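Protection of telomeres protein 1 (Schizosaccharomyces pombe, PDB 7CUI) protects the 3' telomeric overhang by binding single-stranded GGTTAC DNA and regulates telomerase and telomere length, this chain being its C-terminal part. Local coordinates at residues I97-D102 against R190-G195; T66-L71 against W80-L85; E17-V22 against E160-D165; T32-I37 against L53-V58. All coordinates share one frame; numbering follows the deposited sequence.

Contact 1 (I97-D102 against R190-G195); sequences IFFDSD and RWRGFG
Ile-97 and Arg-192 face each other as a parallel bridged pair, with CA atoms 4.5 Å apart and their side chains on the same face of the sheet. Two backbone bonds hold the register, Ile-97 N to Trp-191 O and Gly-193 N to Ile-97 O, both 2.9 Å. Arg-192 CB starts beside Ile-97 O, and CG packs 4.1 Å from Ile-97 CB. Bends at chi2 (-116°) and chi3 (-109°) turn the chain across strand 93-99, bringing CD to 4.0 Å from Phe-99 CB. NE is hydrogen-bonded to the backbone of the chain of another protein. At the tip, Phe-99 CD2 lies over one face of the guanidinium, while NH1 makes a 2.7 Å salt bridge with Asp-102 OD2, which approaches at the edge. Asp-102 OD2 also pairs with Lys-169. With a leucine at Arg-192, Asp-102 would probably lose one of its two basic partners here, and the partner protein's backbone a donor. On the sheet face that Phe-98 occupies, its ring lies under Gly-193 CA, 4.1 Å from centroid to CA, in a CH-pi contact. Parallel pairing of strands 93-99 and 190-198 is the barrel closure of an OB fold, between its third and fifth strands.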
loop_
_atom_site.group_PDB
_atom_site.type_symbol
_atom_site.label_atom_id
_atom_site.label_comp_id
_atom_site.label_asym_id
_atom_site.label_seq_id
_atom_site.Cartn_x
_atom_site.Cartn_y
_atom_site.Cartn_z
ATOM N N ILE A 97 -0.667 0.947 3.600
ATOM C CA ILE A 97 0.700 1.438 3.548
ATOM C C ILE A 97 1.650 0.264 3.330
ATOM O O ILE A 97 1.585 -0.736 4.044
ATOM C CB ILE A 97 1.052 2.210 4.836
ATOM C CG1 ILE A 97 0.212 3.479 4.994
ATOM C CG2 ILE A 97 2.541 2.517 4.895
ATOM C CD1 ILE A 97 0.216 4.044 6.401
ATOM N N PHE A 98 2.540 0.413 2.341
ATOM C CA PHE A 98 3.678 -0.474 2.175
ATOM C C PHE A 98 4.951 0.265 2.581
ATOM O O PHE A 98 5.328 1.262 1.967
ATOM C CB PHE A 98 3.739 -1.040 0.754
ATOM C CG PHE A 98 2.661 -2.054 0.477
ATOM C CD1 PHE A 98 1.410 -1.651 0.031
ATOM C CD2 PHE A 98 2.876 -3.409 0.704
ATOM C CE1 PHE A 98 0.407 -2.582 -0.197
ATOM C CE2 PHE A 98 1.872 -4.341 0.471
ATOM C CZ PHE A 98 0.640 -3.923 0.018
ATOM N N PHE A 99 5.599 -0.254 3.624
ATOM C CA PHE A 99 6.757 0.362 4.244
ATOM C C PHE A 99 7.873 -0.676 4.340
ATOM O O PHE A 99 7.611 -1.851 4.612
ATOM C CB PHE A 99 6.356 0.895 5.624
ATOM C CG PHE A 99 7.438 1.625 6.376
ATOM C CD1 PHE A 99 7.922 2.841 5.918
ATOM C CD2 PHE A 99 7.972 1.105 7.548
ATOM C CE1 PHE A 99 8.924 3.516 6.605
ATOM C CE2 PHE A 99 8.974 1.781 8.235
ATOM C CZ PHE A 99 9.446 2.987 7.765
ATOM N N ASP A 100 9.105 -0.230 4.063
ATOM C CA ASP A 100 10.325 -0.958 4.382
ATOM C C ASP A 100 10.255 -2.401 3.872
ATOM O O ASP A 100 10.057 -2.625 2.681
ATOM C CB ASP A 100 10.675 -0.818 5.868
ATOM C CG ASP A 100 12.155 -0.987 6.167
ATOM O OD1 ASP A 100 12.917 -1.315 5.228
ATOM O OD2 ASP A 100 12.537 -0.785 7.339
ATOM N N SER A 101 10.403 -3.376 4.780
ATOM C CA SER A 101 10.543 -4.780 4.414
ATOM C C SER A 101 9.267 -5.354 3.789
ATOM O O SER A 101 9.345 -6.286 2.988
ATOM C CB SER A 101 11.014 -5.612 5.581
ATOM O OG SER A 101 10.189 -5.393 6.713
ATOM N N ASP A 102 8.103 -4.796 4.146
ATOM C CA ASP A 102 6.841 -5.247 3.580
ATOM C C ASP A 102 6.726 -4.787 2.126
ATOM O O ASP A 102 6.215 -5.520 1.280
ATOM C CB ASP A 102 5.655 -4.804 4.439
ATOM C CG ASP A 102 5.522 -5.566 5.750
ATOM O OD1 ASP A 102 5.687 -6.809 5.735
ATOM O OD2 ASP A 102 5.250 -4.915 6.783
ATOM N N ARG A 190 -4.159 3.071 11.278
ATOM C CA ARG A 190 -3.462 2.907 10.012
ATOM C C ARG A 190 -3.488 1.428 9.631
ATOM O O ARG A 190 -3.584 0.562 10.499
ATOM C CB ARG A 190 -2.009 3.382 10.143
ATOM C CG ARG A 190 -1.725 4.781 9.613
ATOM C CD ARG A 190 -2.758 5.821 9.993
ATOM N NE ARG A 190 -2.359 7.191 9.718
ATOM C CZ ARG A 190 -3.061 8.259 10.080
ATOM N NH1 ARG A 190 -4.203 8.114 10.734
ATOM N NH2 ARG A 190 -2.616 9.469 9.793
ATOM N N TRP A 191 -3.398 1.152 8.325
ATOM C CA TRP A 191 -3.298 -0.210 7.822
ATOM C C TRP A 191 -2.002 -0.384 7.039
ATOM O O TRP A 191 -1.608 0.494 6.275
ATOM C CB TRP A 191 -4.503 -0.565 6.948
ATOM C CG TRP A 191 -5.790 -0.571 7.706
ATOM C CD1 TRP A 191 -6.402 -1.646 8.283
ATOM C CD2 TRP A 191 -6.614 0.570 7.992
ATOM N NE1 TRP A 191 -7.556 -1.251 8.904
ATOM C CE2 TRP A 191 -7.716 0.101 8.740
ATOM C CE3 TRP A 191 -6.534 1.934 7.688
ATOM C CZ2 TRP A 191 -8.726 0.954 9.183
ATOM C CZ3 TRP A 191 -7.531 2.777 8.128
ATOM C CH2 TRP A 191 -8.614 2.290 8.865
ATOM N N ARG A 192 -1.378 -1.552 7.210
ATOM C CA ARG A 192 -0.100 -1.846 6.587
ATOM C C ARG A 192 -0.172 -3.186 5.860
ATOM O O ARG A 192 -0.492 -4.206 6.466
ATOM C CB ARG A 192 0.993 -1.854 7.657
ATOM C CG ARG A 192 1.786 -0.559 7.732
ATOM C CD ARG A 192 3.226 -0.840 7.367
ATOM N NE ARG A 192 4.095 -0.752 8.528
ATOM C CZ ARG A 192 5.170 -1.506 8.742
ATOM N NH1 ARG A 192 5.511 -2.454 7.885
ATOM N NH2 ARG A 192 5.893 -1.315 9.829
ATOM N N GLY A 193 0.140 -3.171 4.558
ATOM C CA GLY A 193 0.209 -4.395 3.777
ATOM C C GLY A 193 1.377 -5.271 4.220
ATOM O O GLY A 193 2.375 -4.758 4.728
ATOM N N PHE A 194 1.234 -6.589 4.026
ATOM C CA PHE A 194 2.309 -7.534 4.288
ATOM C C PHE A 194 1.969 -8.896 3.685
ATOM O O PHE A 194 0.832 -9.136 3.282
ATOM C CB PHE A 194 2.556 -7.666 5.794
ATOM C CG PHE A 194 1.497 -8.449 6.530
ATOM C CD1 PHE A 194 0.328 -7.836 6.955
ATOM C CD2 PHE A 194 1.669 -9.803 6.787
ATOM C CE1 PHE A 194 -0.644 -8.559 7.629
ATOM C CE2 PHE A 194 0.695 -10.527 7.455
ATOM C CZ PHE A 194 -0.459 -9.903 7.877
ATOM N N GLY A 195 2.973 -9.783 3.649
ATOM C CA GLY A 195 2.806 -11.174 3.251
ATOM C C GLY A 195 2.248 -11.317 1.837
ATOM O O GLY A 195 1.432 -12.197 1.567
#

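Contact 2 (T66-L71 against W80-L85); sequences TQFAVL and WMFALL
Phe-68 and Phe-82 stack across the hairpin of strands 49-73 and 77-87, the first two strands of the OB barrel. The aromatic contact is an offset stack, with centroids 4.4 Å apart and planes 12° from parallel. Phe-82 CB adds a CH-pi contact almost exactly over the centre of the Phe-68 ring. The Phe-82 torsion (chi1 55°) places CG between backbone N and carbonyl carbon, which lays the ring flat against Phe-68 CD2 at 3.4 Å (to Phe-82 CD1). Helix 121-135 lends Leu-131 and Trp-135 to the surroundings of Phe-68. Were this phenylalanine a serine, Phe-82 would probably lose the ring lying on its face, and a gap would be likely to open beneath that helix. Among polar contacts, Met-81 N gives a nearly straight bond to Phe-68 O, 3.1 Å. That oxygen also lies in the plane of the Trp-80 ring, at its CE3 edge. Ala-69 and Trp-80 form an antiparallel non-hydrogen-bonded pair, and Ala-69 CB comes within 4.0 Å of Trp-80 CE3. Apolar packing continues on the other face of the hairpin, where Met-81, present as selenomethionine, bends at chi3 (74°) and brings its CE to 3.8 Å from Val-70 CG1.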
loop_
_atom_site.group_PDB
_atom_site.type_symbol
_atom_site.label_atom_id
_atom_site.label_comp_id
_atom_site.label_asym_id
_atom_site.label_seq_id
_atom_site.Cartn_x
_atom_site.Cartn_y
_atom_site.Cartn_z
ATOM N N THR A 66 9.063 8.426 -8.365
ATOM C CA THR A 66 10.347 9.009 -8.018
ATOM C C THR A 66 10.434 9.234 -6.509
ATOM O O THR A 66 11.529 9.363 -5.961
ATOM C CB THR A 66 10.564 10.236 -8.902
ATOM O OG1 THR A 66 11.418 9.738 -9.930
ATOM C CG2 THR A 66 11.184 11.412 -8.190
ATOM N N GLN A 67 9.273 9.247 -5.844
ATOM C CA GLN A 67 9.209 9.562 -4.428
ATOM C C GLN A 67 8.778 8.329 -3.636
ATOM O O GLN A 67 8.378 8.444 -2.480
ATOM C CB GLN A 67 8.285 10.760 -4.190
ATOM C CG GLN A 67 8.745 12.033 -4.889
ATOM C CD GLN A 67 7.912 13.250 -4.560
ATOM O OE1 GLN A 67 7.499 13.995 -5.446
ATOM N NE2 GLN A 67 7.673 13.478 -3.279
ATOM N N PHE A 68 8.888 7.146 -4.254
ATOM C CA PHE A 68 8.443 5.911 -3.621
ATOM C C PHE A 68 9.432 5.420 -2.563
ATOM O O PHE A 68 9.103 4.527 -1.791
ATOM C CB PHE A 68 8.136 4.840 -4.669
ATOM C CG PHE A 68 6.674 4.684 -5.000
ATOM C CD1 PHE A 68 5.847 5.793 -5.143
ATOM C CD2 PHE A 68 6.124 3.420 -5.184
ATOM C CE1 PHE A 68 4.502 5.640 -5.450
ATOM C CE2 PHE A 68 4.780 3.269 -5.493
ATOM C CZ PHE A 68 3.972 4.378 -5.627
ATOM N N ALA A 69 10.647 5.980 -2.535
ATOM C CA ALA A 69 11.566 5.732 -1.435
ATOM C C ALA A 69 11.925 7.064 -0.788
ATOM O O ALA A 69 12.169 8.044 -1.490
ATOM C CB ALA A 69 12.802 5.002 -1.910
ATOM N N VAL A 70 11.956 7.085 0.550
ATOM C CA VAL A 70 12.243 8.308 1.284
ATOM C C VAL A 70 13.528 8.132 2.088
ATOM O O VAL A 70 13.929 7.013 2.395
ATOM C CB VAL A 70 11.065 8.728 2.186
ATOM C CG1 VAL A 70 9.826 9.087 1.374
ATOM C CG2 VAL A 70 10.742 7.678 3.239
ATOM N N LEU A 71 14.155 9.261 2.433
ATOM C CA LEU A 71 15.346 9.259 3.269
ATOM C C LEU A 71 14.947 8.961 4.714
ATOM O O LEU A 71 14.087 9.641 5.271
ATOM C CB LEU A 71 16.045 10.620 3.154
ATOM C CG LEU A 71 17.406 10.721 3.844
ATOM C CD1 LEU A 71 18.467 9.957 3.063
ATOM C CD2 LEU A 71 17.818 12.174 4.028
ATOM N N TRP A 80 11.559 2.162 1.476
ATOM C CA TRP A 80 10.295 2.157 0.759
ATOM C C TRP A 80 9.211 2.738 1.656
ATOM O O TRP A 80 9.090 2.357 2.818
ATOM C CB TRP A 80 9.899 0.737 0.335
ATOM C CG TRP A 80 10.803 0.077 -0.659
ATOM C CD1 TRP A 80 11.454 -1.113 -0.503
ATOM C CD2 TRP A 80 11.143 0.551 -1.974
ATOM N NE1 TRP A 80 12.184 -1.406 -1.623
ATOM C CE2 TRP A 80 12.016 -0.403 -2.542
ATOM C CE3 TRP A 80 10.807 1.687 -2.723
ATOM C CZ2 TRP A 80 12.540 -0.262 -3.828
ATOM C CZ3 TRP A 80 11.334 1.833 -3.988
ATOM C CH2 TRP A 80 12.189 0.871 -4.529
HETATM N N MSE A 81 8.421 3.652 1.093
HETATM C CA MSE A 81 7.214 4.112 1.751
HETATM C C MSE A 81 6.245 4.681 0.718
HETATM O O MSE A 81 6.509 5.708 0.096
HETATM C CB MSE A 81 7.541 5.120 2.856
HETATM C CG MSE A 81 6.325 5.524 3.645
HETATM SE SE MSE A 81 6.703 7.104 4.726
HETATM C CE MSE A 81 6.783 8.705 3.586
ATOM N N PHE A 82 5.123 3.978 0.545
ATOM C CA PHE A 82 4.048 4.406 -0.334
ATOM C C PHE A 82 2.746 3.766 0.135
ATOM O O PHE A 82 2.761 2.850 0.957
ATOM C CB PHE A 82 4.370 4.078 -1.798
ATOM C CG PHE A 82 4.705 2.633 -2.078
ATOM C CD1 PHE A 82 6.018 2.188 -2.022
ATOM C CD2 PHE A 82 3.712 1.718 -2.412
ATOM C CE1 PHE A 82 6.326 0.860 -2.286
ATOM C CE2 PHE A 82 4.025 0.391 -2.679
ATOM C CZ PHE A 82 5.335 -0.037 -2.620
ATOM N N ALA A 83 1.624 4.265 -0.391
ATOM C CA ALA A 83 0.319 3.756 -0.007
ATOM C C ALA A 83 -0.512 3.455 -1.251
ATOM O O ALA A 83 -0.507 4.224 -2.212
ATOM C CB ALA A 83 -0.376 4.747 0.893
ATOM N N LEU A 84 -1.224 2.326 -1.212
ATOM C CA LEU A 84 -2.173 1.977 -2.256
ATOM C C LEU A 84 -3.578 2.166 -1.698
ATOM O O LEU A 84 -3.897 1.606 -0.650
ATOM C CB LEU A 84 -1.969 0.507 -2.634
ATOM C CG LEU A 84 -0.563 0.097 -3.061
ATOM C CD1 LEU A 84 -0.549 -1.368 -3.473
ATOM C CD2 LEU A 84 -0.077 0.970 -4.206
ATOM N N LEU A 85 -4.405 2.957 -2.394
ATOM C CA LEU A 85 -5.819 3.015 -2.065
ATOM C C LEU A 85 -6.516 1.829 -2.726
ATOM O O LEU A 85 -6.597 1.760 -3.949
ATOM C CB LEU A 85 -6.413 4.342 -2.547
ATOM C CG LEU A 85 -7.837 4.631 -2.066
ATOM C CD1 LEU A 85 -7.889 4.758 -0.551
ATOM C CD2 LEU A 85 -8.392 5.883 -2.723
#

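Contact 3 (E17-V22 against E160-D165); sequences EITAHV and ETPWFD
Thr-19 grips the carbonyl of Trp-163 twice, and this is the tight centre of the contact. Its backbone N lies nearly along the C=O axis, 2.9 Å from Trp-163 O. Its hydroxyl OG1 donates to the same Trp-163 O at 3.1 Å from above the carbonyl plane, while also lying 3.6 Å from Pro-162 CB. Ile-18 CA adds a C-H...O contact to that oxygen. Deeper in, Val-22 CB packs against Phe-164 CB at 3.8 Å, and Val-22 CG1, set anti to the backbone N (chi1 174°), comes obliquely to the ring, 4.0 Å from Phe-164 CD2. Ile-134 of helix 121-135 also touches Val-22. The buried Asp-165 makes long, weak ion pairs with Arg-52 and Arg-54, and Ile-18 CD1 reaches its OD2 at 4.0 Å. The outer side is looser: Glu-17 is exposed and poorly ordered, and the Trp-163 indole packs on Gln-56 outside the contact. Thr-19 also begins a type I turn that ends at Val-22, where strand 22-24 starts. With one carbonyl taking both donors of a single threonine, the chain entering that turn is pinned to strand 163-171 by local hydrogen bonds rather than by charge.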
loop_
_atom_site.group_PDB
_atom_site.type_symbol
_atom_site.label_atom_id
_atom_site.label_comp_id
_atom_site.label_asym_id
_atom_site.label_seq_id
_atom_site.Cartn_x
_atom_site.Cartn_y
_atom_site.Cartn_z
ATOM N N GLU A 17 -11.483 -12.650 -10.467
ATOM C CA GLU A 17 -10.476 -13.688 -10.638
ATOM C C GLU A 17 -9.094 -13.066 -10.435
ATOM O O GLU A 17 -8.710 -12.162 -11.173
ATOM C CB GLU A 17 -10.645 -14.320 -12.025
ATOM C CG GLU A 17 -9.529 -15.270 -12.433
ATOM C CD GLU A 17 -9.583 -16.679 -11.861
ATOM O OE1 GLU A 17 -8.518 -17.180 -11.446
ATOM O OE2 GLU A 17 -10.682 -17.280 -11.851
ATOM N N ILE A 18 -8.350 -13.553 -9.432
ATOM C CA ILE A 18 -7.105 -12.910 -9.027
ATOM C C ILE A 18 -5.984 -13.224 -10.019
ATOM O O ILE A 18 -6.005 -14.270 -10.667
ATOM C CB ILE A 18 -6.718 -13.243 -7.568
ATOM C CG1 ILE A 18 -6.322 -14.713 -7.388
ATOM C CG2 ILE A 18 -7.815 -12.812 -6.603
ATOM C CD1 ILE A 18 -5.881 -15.082 -5.985
ATOM N N THR A 19 -5.009 -12.303 -10.115
ATOM C CA THR A 19 -3.864 -12.446 -11.003
ATOM C C THR A 19 -2.958 -13.566 -10.502
ATOM O O THR A 19 -2.800 -13.759 -9.295
ATOM C CB THR A 19 -2.954 -11.206 -11.040
ATOM O OG1 THR A 19 -3.476 -10.091 -10.317
ATOM C CG2 THR A 19 -2.579 -10.795 -12.448
ATOM N N ALA A 20 -2.345 -14.270 -11.457
ATOM C CA ALA A 20 -1.254 -15.181 -11.164
ATOM C C ALA A 20 -0.037 -14.388 -10.677
ATOM O O ALA A 20 0.894 -14.971 -10.120
ATOM C CB ALA A 20 -0.945 -16.002 -12.393
ATOM N N HIS A 21 -0.071 -13.055 -10.859
ATOM C CA HIS A 21 1.099 -12.211 -10.647
ATOM C C HIS A 21 1.247 -11.766 -9.190
ATOM O O HIS A 21 2.202 -11.065 -8.864
ATOM C CB HIS A 21 1.115 -11.004 -11.595
ATOM C CG HIS A 21 1.386 -11.350 -13.023
ATOM N ND1 HIS A 21 0.489 -11.054 -14.032
ATOM C CD2 HIS A 21 2.441 -11.949 -13.615
ATOM C CE1 HIS A 21 0.975 -11.461 -15.186
ATOM N NE2 HIS A 21 2.171 -12.014 -14.955
ATOM N N VAL A 22 0.307 -12.161 -8.320
ATOM C CA VAL A 22 0.419 -11.823 -6.910
ATOM C C VAL A 22 0.204 -13.083 -6.078
ATOM O O VAL A 22 -0.854 -13.700 -6.142
ATOM C CB VAL A 22 -0.540 -10.685 -6.508
ATOM C CG1 VAL A 22 -0.535 -10.438 -5.008
ATOM C CG2 VAL A 22 -0.245 -9.394 -7.260
ATOM N N GLU A 160 -9.390 -0.932 -16.012
ATOM C CA GLU A 160 -9.566 -2.100 -15.170
ATOM C C GLU A 160 -8.218 -2.482 -14.577
ATOM O O GLU A 160 -7.289 -2.815 -15.309
ATOM C CB GLU A 160 -10.051 -3.280 -16.004
ATOM C CG GLU A 160 -11.548 -3.361 -16.094
ATOM C CD GLU A 160 -12.033 -4.550 -16.896
ATOM O OE1 GLU A 160 -13.261 -4.758 -16.941
ATOM O OE2 GLU A 160 -11.180 -5.253 -17.472
ATOM N N THR A 161 -8.140 -2.451 -13.248
ATOM C CA THR A 161 -6.946 -2.851 -12.529
ATOM C C THR A 161 -7.150 -4.269 -11.996
ATOM O O THR A 161 -8.273 -4.645 -11.662
ATOM C CB THR A 161 -6.619 -1.803 -11.461
ATOM O OG1 THR A 161 -7.742 -1.722 -10.579
ATOM C CG2 THR A 161 -6.346 -0.436 -12.056
ATOM N N PRO A 162 -6.094 -5.119 -11.931
ATOM C CA PRO A 162 -6.257 -6.515 -11.525
ATOM C C PRO A 162 -6.698 -6.715 -10.077
ATOM O O PRO A 162 -6.570 -5.813 -9.254
ATOM C CB PRO A 162 -4.880 -7.153 -11.770
ATOM C CG PRO A 162 -3.909 -5.994 -11.825
ATOM C CD PRO A 162 -4.703 -4.797 -12.299
ATOM N N TRP A 163 -7.226 -7.918 -9.804
ATOM C CA TRP A 163 -7.679 -8.357 -8.493
ATOM C C TRP A 163 -6.619 -9.244 -7.853
ATOM O O TRP A 163 -6.014 -10.072 -8.535
ATOM C CB TRP A 163 -8.988 -9.145 -8.622
ATOM C CG TRP A 163 -10.180 -8.296 -8.917
ATOM C CD1 TRP A 163 -10.681 -7.995 -10.148
ATOM C CD2 TRP A 163 -11.020 -7.627 -7.960
ATOM N NE1 TRP A 163 -11.782 -7.192 -10.026
ATOM C CE2 TRP A 163 -12.015 -6.949 -8.698
ATOM C CE3 TRP A 163 -11.039 -7.538 -6.560
ATOM C CZ2 TRP A 163 -13.011 -6.192 -8.076
ATOM C CZ3 TRP A 163 -12.022 -6.788 -5.949
ATOM C CH2 TRP A 163 -12.996 -6.125 -6.699
ATOM N N PHE A 164 -6.434 -9.083 -6.536
ATOM C CA PHE A 164 -5.482 -9.888 -5.785
ATOM C C PHE A 164 -5.877 -9.905 -4.311
ATOM O O PHE A 164 -6.591 -9.016 -3.844
ATOM C CB PHE A 164 -4.045 -9.398 -5.999
ATOM C CG PHE A 164 -3.787 -7.969 -5.588
ATOM C CD1 PHE A 164 -4.010 -6.920 -6.473
ATOM C CD2 PHE A 164 -3.333 -7.664 -4.311
ATOM C CE1 PHE A 164 -3.790 -5.604 -6.093
ATOM C CE2 PHE A 164 -3.103 -6.347 -3.933
ATOM C CZ PHE A 164 -3.327 -5.319 -4.825
ATOM N N ASP A 165 -5.417 -10.941 -3.600
ATOM C CA ASP A 165 -5.606 -11.025 -2.161
ATOM C C ASP A 165 -4.490 -10.238 -1.484
ATOM O O ASP A 165 -3.354 -10.243 -1.953
ATOM C CB ASP A 165 -5.685 -12.476 -1.682
ATOM C CG ASP A 165 -6.977 -13.179 -2.066
ATOM O OD1 ASP A 165 -8.001 -12.485 -2.212
ATOM O OD2 ASP A 165 -6.948 -14.417 -2.218
#

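Contact 4 (T32-I37 against L53-V58); sequences TTISTI and LRVQVV
The hydroxyl of Thr-33, the N-cap residue whose carbonyl carbon borders Leu-53 CD2, is hydrogen-bonded to that of Thr-36: OG1 to OG1, 3.0 Å. The first helical turn is also closed by Ile-37 N bonding to Thr-33 O at 3.2 Å. This turn presents Ile-34 and Ile-37, three residues apart, to strand 49-73, and both meet one methyl. Leu-53 CD2 lies 3.3 Å from Ile-34 CG1, the two side chains crossing at about a right angle, and 3.8 Å from Ile-37 CD1, which it meets tip to tip. The extended chi2 of Ile-34 (169°) carries its CD1 beyond the leucine to Val-55 CG2, 4.1 Å away. The side-chain contacts across the segments are apolar, while Ile-37 O is held by Arg-49 outside them. Around it, Ile-166 and Val-168 of strand 163-171 also pack on Leu-53, Val-86 of strand 77-87 on Val-55, and Trp-191 of strand 190-198 on Ile-37, so helix 34-38 packs against residues of strands 49-73 and 190-198.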
loop_
_atom_site.group_PDB
_atom_site.type_symbol
_atom_site.label_atom_id
_atom_site.label_comp_id
_atom_site.label_asym_id
_atom_site.label_seq_id
_atom_site.Cartn_x
_atom_site.Cartn_y
_atom_site.Cartn_z
ATOM N N THR A 32 -12.505 -11.241 4.608
ATOM C CA THR A 32 -13.543 -10.304 5.028
ATOM C C THR A 32 -13.588 -9.126 4.053
ATOM O O THR A 32 -12.992 -9.196 2.981
ATOM C CB THR A 32 -13.376 -9.862 6.490
ATOM O OG1 THR A 32 -12.145 -9.150 6.614
ATOM C CG2 THR A 32 -13.444 -10.999 7.489
ATOM N N THR A 33 -14.302 -8.048 4.417
ATOM C CA THR A 33 -14.458 -6.901 3.531
ATOM C C THR A 33 -14.039 -5.610 4.227
ATOM O O THR A 33 -13.951 -5.555 5.452
ATOM C CB THR A 33 -15.903 -6.717 3.047
ATOM O OG1 THR A 33 -16.688 -6.341 4.180
ATOM C CG2 THR A 33 -16.479 -7.936 2.358
ATOM N N ILE A 34 -13.821 -4.565 3.416
ATOM C CA ILE A 34 -13.431 -3.248 3.894
ATOM C C ILE A 34 -14.603 -2.616 4.643
ATOM O O ILE A 34 -14.394 -1.833 5.569
ATOM C CB ILE A 34 -12.915 -2.366 2.736
ATOM C CG1 ILE A 34 -11.626 -2.933 2.131
ATOM C CG2 ILE A 34 -12.728 -0.922 3.181
ATOM C CD1 ILE A 34 -11.197 -2.286 0.830
ATOM N N SER A 35 -15.832 -2.974 4.244
ATOM C CA SER A 35 -17.025 -2.486 4.916
ATOM C C SER A 35 -17.035 -2.970 6.363
ATOM O O SER A 35 -17.318 -2.189 7.266
ATOM C CB SER A 35 -18.274 -2.887 4.181
ATOM O OG SER A 35 -19.370 -2.075 4.579
ATOM N N THR A 36 -16.690 -4.250 6.562
ATOM C CA THR A 36 -16.664 -4.887 7.872
ATOM C C THR A 36 -15.600 -4.237 8.756
ATOM O O THR A 36 -15.824 -4.029 9.950
ATOM C CB THR A 36 -16.455 -6.404 7.747
ATOM O OG1 THR A 36 -17.518 -6.929 6.952
ATOM C CG2 THR A 36 -16.429 -7.124 9.077
ATOM N N ILE A 37 -14.448 -3.914 8.152
ATOM C CA ILE A 37 -13.314 -3.345 8.863
ATOM C C ILE A 37 -13.688 -1.976 9.428
ATOM O O ILE A 37 -13.315 -1.659 10.556
ATOM C CB ILE A 37 -12.063 -3.296 7.956
ATOM C CG1 ILE A 37 -11.458 -4.688 7.754
ATOM C CG2 ILE A 37 -11.026 -2.302 8.467
ATOM C CD1 ILE A 37 -10.382 -4.744 6.695
ATOM N N LEU A 53 -8.086 -9.473 2.413
ATOM C CA LEU A 53 -9.025 -8.837 1.501
ATOM C C LEU A 53 -8.744 -9.263 0.063
ATOM O O LEU A 53 -7.602 -9.533 -0.291
ATOM C CB LEU A 53 -8.910 -7.315 1.624
ATOM C CG LEU A 53 -8.984 -6.747 3.037
ATOM C CD1 LEU A 53 -7.594 -6.421 3.535
ATOM C CD2 LEU A 53 -9.836 -5.496 3.058
ATOM N N ARG A 54 -9.807 -9.321 -0.748
ATOM C CA ARG A 54 -9.692 -9.480 -2.186
ATOM C C ARG A 54 -9.998 -8.127 -2.816
ATOM O O ARG A 54 -11.106 -7.606 -2.662
ATOM C CB ARG A 54 -10.635 -10.571 -2.703
ATOM C CG ARG A 54 -10.316 -11.026 -4.120
ATOM C CD ARG A 54 -11.119 -12.222 -4.581
ATOM N NE ARG A 54 -11.066 -13.323 -3.627
ATOM C CZ ARG A 54 -10.525 -14.511 -3.861
ATOM N NH1 ARG A 54 -9.983 -14.777 -5.037
ATOM N NH2 ARG A 54 -10.535 -15.436 -2.918
ATOM N N VAL A 55 -9.009 -7.574 -3.530
ATOM C CA VAL A 55 -8.939 -6.129 -3.663
ATOM C C VAL A 55 -8.432 -5.717 -5.046
ATOM O O VAL A 55 -7.881 -6.523 -5.796
ATOM C CB VAL A 55 -8.106 -5.549 -2.501
ATOM C CG1 VAL A 55 -6.692 -5.142 -2.896
ATOM C CG2 VAL A 55 -8.839 -4.437 -1.774
ATOM N N GLN A 56 -8.645 -4.434 -5.360
ATOM C CA GLN A 56 -8.256 -3.783 -6.600
ATOM C C GLN A 56 -7.612 -2.454 -6.218
ATOM O O GLN A 56 -8.091 -1.784 -5.306
ATOM C CB GLN A 56 -9.533 -3.451 -7.367
ATOM C CG GLN A 56 -9.510 -3.811 -8.840
ATOM C CD GLN A 56 -10.809 -3.443 -9.519
ATOM O OE1 GLN A 56 -11.768 -2.996 -8.886
ATOM N NE2 GLN A 56 -10.842 -3.625 -10.830
ATOM N N VAL A 57 -6.528 -2.065 -6.905
ATOM C CA VAL A 57 -5.910 -0.779 -6.617
ATOM C C VAL A 57 -6.640 0.305 -7.401
ATOM O O VAL A 57 -6.865 0.165 -8.605
ATOM C CB VAL A 57 -4.398 -0.741 -6.907
ATOM C CG1 VAL A 57 -3.805 0.613 -6.536
ATOM C CG2 VAL A 57 -3.643 -1.855 -6.201
ATOM N N VAL A 58 -6.952 1.402 -6.706
ATOM C CA VAL A 58 -7.826 2.433 -7.235
ATOM C C VAL A 58 -7.108 3.784 -7.243
ATOM O O VAL A 58 -7.494 4.687 -7.984
ATOM C CB VAL A 58 -9.157 2.429 -6.455
ATOM C CG1 VAL A 58 -9.748 3.828 -6.234
ATOM C CG2 VAL A 58 -10.165 1.490 -7.113
#

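Overall arrangement
Contacts 1 and 2 share the sheet and touch directly: strand 93-99 bonds to strand 77-87 through Phe-98 N and Phe-82 O. Contacts 2 and 4 both use strand 49-73, on opposite sides of the chain's centre, and contacts 3 and 4 meet where Val-55 N bonds to Phe-164 O. Contacts 2 and 4 are buried and chiefly aromatic or aliphatic. Contacts 1 and 3 are partly buried and more polar, the first carrying a salt bridge beside a partner protein, the second a doubly held carbonyl beside a partly exposed loop. Contact 3 joins the most distant parts of the sequence, and contacts 2 and 4 both lie between its segments along the chain.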